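Local coordinates for protein hydroxymethyldihydropterin pyrophosphokinase-dihydropteroate synthase, putative (Plasmodium vivax, PDB 5Z79) that probably catalyses two successive steps of folate synthesis, pyrophosphorylating 6-hydroxymethyl-7,8-dihydropterin and joining the product to 4-aminobenzoate to give dihydropteroate, at residues Thr10-Ile14 with Lys115-Ser119; Val323-Lys327 with Asp446-Ile450. All blocks are in the same frame, centred on the assembly; numbering follows the deposited sequence.

From the N terminus, Thr10-Ile14 leads into strand 13-21, an inner strand of the six-stranded antiparallel sheet of the pyrophosphokinase part. Interaction 1 closes a loop of about a hundred residues by bringing Lys115-Ser119 back to the start of that strand. The chain then runs on to the hairpin 319-323/328-330 at one edge of the same sheet. There interaction 2 opens a second loop, closed at the foot of a barrel strand in the synthase part. The two loops follow in series, neither nesting nor crossing, with centres 41 Å apart. Together they exemplify two roles of local contacts in a bifunctional enzyme: interaction 1 lies within the pyrophosphokinase part, interaction 2 joins it to the synthase part.

Interaction 1 of 2, residues Thr10-Ile14 with Lys115-Ser119; sequences TPRNI and KINES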
loop_
_atom_site.group_PDB
_atom_site.type_symbol
_atom_site.label_atom_id
_atom_site.label_comp_id
_atom_site.label_asym_id
_atom_site.label_seq_id
_atom_site.Cartn_x
_atom_site.Cartn_y
_atom_site.Cartn_z
ATOM N N THR A 10 -16.021 45.198 -34.296
ATOM C CA THR A 10 -16.651 44.637 -33.029
ATOM C C THR A 10 -16.093 43.278 -32.585
ATOM O O THR A 10 -16.657 42.222 -32.938
ATOM C CB THR A 10 -18.196 44.552 -33.165
ATOM N N PRO A 11 -15.001 43.302 -31.782
ATOM C CA PRO A 11 -14.583 42.069 -31.088
ATOM C C PRO A 11 -15.476 41.741 -29.888
ATOM O O PRO A 11 -16.114 42.642 -29.299
ATOM C CB PRO A 11 -13.143 42.374 -30.634
ATOM C CG PRO A 11 -13.021 43.871 -30.610
ATOM C CD PRO A 11 -14.127 44.451 -31.457
ATOM N N ARG A 12 -15.452 40.485 -29.503
ATOM C CA ARG A 12 -16.252 40.021 -28.427
ATOM C C ARG A 12 -15.715 40.254 -27.091
ATOM O O ARG A 12 -14.548 40.352 -26.899
ATOM C CB ARG A 12 -16.326 38.533 -28.500
ATOM C CG ARG A 12 -16.716 37.963 -29.812
ATOM C CD ARG A 12 -18.204 38.002 -29.875
ATOM N NE ARG A 12 -18.740 36.873 -30.585
ATOM C CZ ARG A 12 -19.702 36.976 -31.471
ATOM N NH1 ARG A 12 -20.197 38.156 -31.752
ATOM N NH2 ARG A 12 -20.167 35.903 -32.064
ATOM N N ASN A 13 -16.585 40.248 -26.126
ATOM C CA ASN A 13 -16.108 40.485 -24.767
ATOM C C ASN A 13 -15.905 39.157 -24.048
ATOM O O ASN A 13 -16.492 38.135 -24.410
ATOM C CB ASN A 13 -17.068 41.389 -23.998
ATOM C CG ASN A 13 -17.211 42.758 -24.633
ATOM O OD1 ASN A 13 -16.227 43.412 -24.949
ATOM N ND2 ASN A 13 -18.445 43.201 -24.803
ATOM N N ILE A 14 -15.039 39.207 -23.037
ATOM C CA ILE A 14 -14.616 38.078 -22.207
ATOM C C ILE A 14 -15.194 38.305 -20.836
ATOM O O ILE A 14 -14.942 39.323 -20.252
ATOM C CB ILE A 14 -13.092 38.117 -22.072
ATOM C CG1 ILE A 14 -12.436 37.801 -23.436
ATOM C CG2 ILE A 14 -12.601 37.238 -20.933
ATOM C CD1 ILE A 14 -12.881 36.523 -24.102
ATOM N N LYS A 115 -7.188 46.358 -22.958
ATOM C CA LYS A 115 -8.537 46.756 -23.319
ATOM C C LYS A 115 -9.040 45.890 -24.453
ATOM O O LYS A 115 -8.276 45.507 -25.337
ATOM C CB LYS A 115 -8.525 48.241 -23.757
ATOM C CG LYS A 115 -9.886 48.912 -23.747
ATOM C CD LYS A 115 -9.798 50.325 -24.288
ATOM C CE LYS A 115 -9.832 50.365 -25.816
ATOM N NZ LYS A 115 -9.354 51.683 -26.349
ATOM N N ILE A 116 -10.328 45.584 -24.431
ATOM C CA ILE A 116 -10.947 44.941 -25.578
ATOM C C ILE A 116 -11.865 45.948 -26.302
ATOM O O ILE A 116 -11.673 46.216 -27.472
ATOM C CB ILE A 116 -11.701 43.652 -25.161
ATOM C CG1 ILE A 116 -10.701 42.542 -24.785
ATOM C CG2 ILE A 116 -12.601 43.179 -26.307
ATOM C CD1 ILE A 116 -11.310 41.207 -24.372
ATOM N N ASN A 117 -12.865 46.442 -25.569
ATOM C CA ASN A 117 -13.800 47.492 -25.962
ATOM C C ASN A 117 -13.905 48.493 -24.824
ATOM O O ASN A 117 -13.705 48.131 -23.674
ATOM C CB ASN A 117 -15.206 46.931 -26.159
ATOM C CG ASN A 117 -15.316 45.994 -27.343
ATOM O OD1 ASN A 117 -14.475 46.016 -28.239
ATOM N ND2 ASN A 117 -16.372 45.173 -27.361
ATOM N N GLU A 118 -14.272 49.735 -25.139
ATOM C CA GLU A 118 -14.427 50.806 -24.128
ATOM C C GLU A 118 -15.656 50.489 -23.284
ATOM O O GLU A 118 -16.647 49.957 -23.806
ATOM C CB GLU A 118 -14.650 52.147 -24.816
ATOM C CG GLU A 118 -13.560 52.555 -25.790
ATOM C CD GLU A 118 -12.370 53.166 -25.072
ATOM O OE1 GLU A 118 -12.215 52.938 -23.850
ATOM O OE2 GLU A 118 -11.593 53.904 -25.726
ATOM N N SER A 119 -15.622 50.791 -21.996
ATOM C CA SER A 119 -16.793 50.492 -21.187
ATOM C C SER A 119 -17.921 51.436 -21.516
ATOM O O SER A 119 -17.794 52.627 -21.282
ATOM C CB SER A 119 -16.485 50.579 -19.686
ATOM O OG SER A 119 -17.633 50.229 -18.923
#
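Asn13, entering strand 13-21, lies beside Ile116 in an irregular loop, their CA atoms 6.9 Å apart. The contact illustrates how a loop can cover the beginning of an inner strand, here in the antiparallel sheet of the ferredoxin-like pyrophosphokinase fold. Ile116 supplies the apolar half. Its CG2 branch rests 3.5 Å from Arg12 O, while the longer branch reaches on until CD1 meets Ile14 CG1 at 3.7 Å, the two side chains crossing at about a right angle. On helix 105-111, Val109 touches Ile116 and Phe110 touches Ile14. Asn117 supplies the polar half. With CG placed opposite its carbonyl carbon (chi1 -67°), the amide is brought up to Pro11 and Asn13, and the ring of Pro11 sits by its oxygen, CG to OD1 3.5 Å. The amide of Asn13 is turned 80° from that of Asn117 and is held by others: its ND2 donates to Val171 O and its OD1 accepts from Asn214 ND2, which fixes its rotation. Across the contact Asn117 ND2 donates to Pro11 O in a bond 3.2 Å long and moderately bent, with an N-H...O angle of 154°.

Interaction 2 of 2, residues Val323-Lys327 with Asp446-Ile450; sequences VLKDK and DAKPI
Leu324, in the loop between strands 319-323 and 328-330, begins the contact by setting its CB 3.9 Å from Ile450 CD1, the two side chains meeting at about a right angle. The next residue, Lys325, gives the largest share of this segment's contact surface, through its aliphatic chain. Its CG stands opposite the backbone N (chi1 -176°) and the chain stays extended beyond, sliding past Ile450 in the reverse direction; CB and CD of the lysine each come 3.7 Å from Ile450 CG1. Hydrocarbon thus covers hydrocarbon while the charged end travels on, NZ lying 4.0 Å from Lys448 CD. Lys325 NZ and Lys448 NZ, like charges, are 4.5 Å apart, and the Lys325 side chain also touches Asp471. Lys325 O accepts a hydrogen bond from Arg543. Lys327, also extended, crosses Asp446 at about a right angle and forms a salt bridge at the surface: NZ comes over the face of the carboxylate, 3.2 Å from OD1 and as close to CG. Asp446 lies in the last turn of helix 437-447. The hairpin loop of the pyrophosphokinase sheet packs on the helix-to-strand turn that starts strand 450-454 of the TIM barrel characteristic of dihydropteroate synthases.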
loop_
_atom_site.group_PDB
_atom_site.type_symbol
_atom_site.label_atom_id
_atom_site.label_comp_id
_atom_site.label_asym_id
_atom_site.label_seq_id
_atom_site.Cartn_x
_atom_site.Cartn_y
_atom_site.Cartn_z
ATOM N N VAL A 323 -16.764 14.232 -12.679
ATOM C CA VAL A 323 -18.002 13.595 -13.048
ATOM C C VAL A 323 -17.942 12.577 -14.170
ATOM O O VAL A 323 -17.305 12.772 -15.146
ATOM C CB VAL A 323 -18.999 14.669 -13.387
ATOM C CG1 VAL A 323 -20.290 14.127 -13.860
ATOM C CG2 VAL A 323 -19.291 15.479 -12.179
ATOM N N LEU A 324 -18.538 11.418 -13.896
ATOM C CA LEU A 324 -18.656 10.335 -14.800
ATOM C C LEU A 324 -20.020 10.272 -15.486
ATOM O O LEU A 324 -20.075 9.965 -16.634
ATOM C CB LEU A 324 -18.492 9.048 -14.058
ATOM C CG LEU A 324 -17.169 8.773 -13.410
ATOM C CD1 LEU A 324 -17.145 7.365 -12.879
ATOM C CD2 LEU A 324 -16.098 8.939 -14.431
ATOM N N LYS A 325 -21.095 10.446 -14.773
ATOM C CA LYS A 325 -22.413 10.443 -15.408
ATOM C C LYS A 325 -23.340 11.579 -14.966
ATOM O O LYS A 325 -23.491 12.557 -15.590
ATOM C CB LYS A 325 -23.045 9.081 -15.256
ATOM C CG LYS A 325 -24.361 8.879 -15.918
ATOM C CD LYS A 325 -25.020 7.614 -15.454
ATOM C CE LYS A 325 -26.448 7.587 -15.926
ATOM N NZ LYS A 325 -27.191 6.414 -15.432
ATOM N N ASP A 326 -24.035 11.374 -13.836
ATOM C CA ASP A 326 -24.963 12.360 -13.244
ATOM C C ASP A 326 -24.618 12.865 -11.833
ATOM O O ASP A 326 -25.278 13.732 -11.315
ATOM C CB ASP A 326 -26.438 11.927 -13.289
ATOM C CG ASP A 326 -26.644 10.506 -12.886
ATOM O OD1 ASP A 326 -25.750 9.969 -12.280
ATOM O OD2 ASP A 326 -27.656 9.901 -13.203
ATOM N N LYS A 327 -23.597 12.320 -11.214
ATOM C CA LYS A 327 -23.215 12.749 -9.887
ATOM C C LYS A 327 -21.726 13.096 -9.708
ATOM O O LYS A 327 -20.856 12.663 -10.471
ATOM C CB LYS A 327 -23.579 11.646 -8.925
ATOM C CG LYS A 327 -25.057 11.283 -8.851
ATOM C CD LYS A 327 -25.171 9.948 -8.133
ATOM C CE LYS A 327 -26.529 9.317 -8.379
ATOM N NZ LYS A 327 -26.654 7.982 -7.701
ATOM N N ASP A 446 -30.123 4.691 -9.611
ATOM C CA ASP A 446 -28.796 4.758 -8.977
ATOM C C ASP A 446 -28.042 3.416 -9.125
ATOM O O ASP A 446 -26.814 3.404 -9.183
ATOM C CB ASP A 446 -28.865 5.144 -7.487
ATOM C CG ASP A 446 -29.487 6.553 -7.230
ATOM O OD1 ASP A 446 -29.780 7.338 -8.224
ATOM O OD2 ASP A 446 -29.670 6.835 -5.984
ATOM N N ALA A 447 -28.763 2.298 -9.189
ATOM C CA ALA A 447 -28.125 0.988 -9.359
ATOM C C ALA A 447 -27.551 0.772 -10.740
ATOM O O ALA A 447 -26.531 0.136 -10.877
ATOM C CB ALA A 447 -29.100 -0.128 -9.036
ATOM N N LYS A 448 -28.213 1.308 -11.759
ATOM C CA LYS A 448 -27.832 1.095 -13.156
ATOM C C LYS A 448 -26.402 1.465 -13.386
ATOM O O LYS A 448 -26.020 2.561 -13.027
ATOM C CB LYS A 448 -28.703 1.970 -14.064
ATOM C CG LYS A 448 -28.587 1.750 -15.584
ATOM C CD LYS A 448 -29.030 2.992 -16.369
ATOM C CE LYS A 448 -30.454 3.416 -15.979
ATOM N NZ LYS A 448 -31.082 4.515 -16.765
ATOM N N PRO A 449 -25.621 0.571 -14.005
ATOM C CA PRO A 449 -24.239 0.861 -14.315
ATOM C C PRO A 449 -24.042 1.966 -15.362
ATOM O O PRO A 449 -24.815 2.087 -16.300
ATOM C CB PRO A 449 -23.713 -0.478 -14.844
ATOM C CG PRO A 449 -24.899 -1.197 -15.317
ATOM C CD PRO A 449 -25.968 -0.809 -14.362
ATOM N N ILE A 450 -23.008 2.773 -15.186
ATOM C CA ILE A 450 -22.592 3.743 -16.199
ATOM C C ILE A 450 -22.105 2.945 -17.423
ATOM O O ILE A 450 -21.573 1.849 -17.263
ATOM C CB ILE A 450 -21.493 4.650 -15.622
ATOM C CG1 ILE A 450 -22.101 5.564 -14.584
ATOM C CG2 ILE A 450 -20.795 5.485 -16.669
ATOM C CD1 ILE A 450 -21.054 6.152 -13.674
#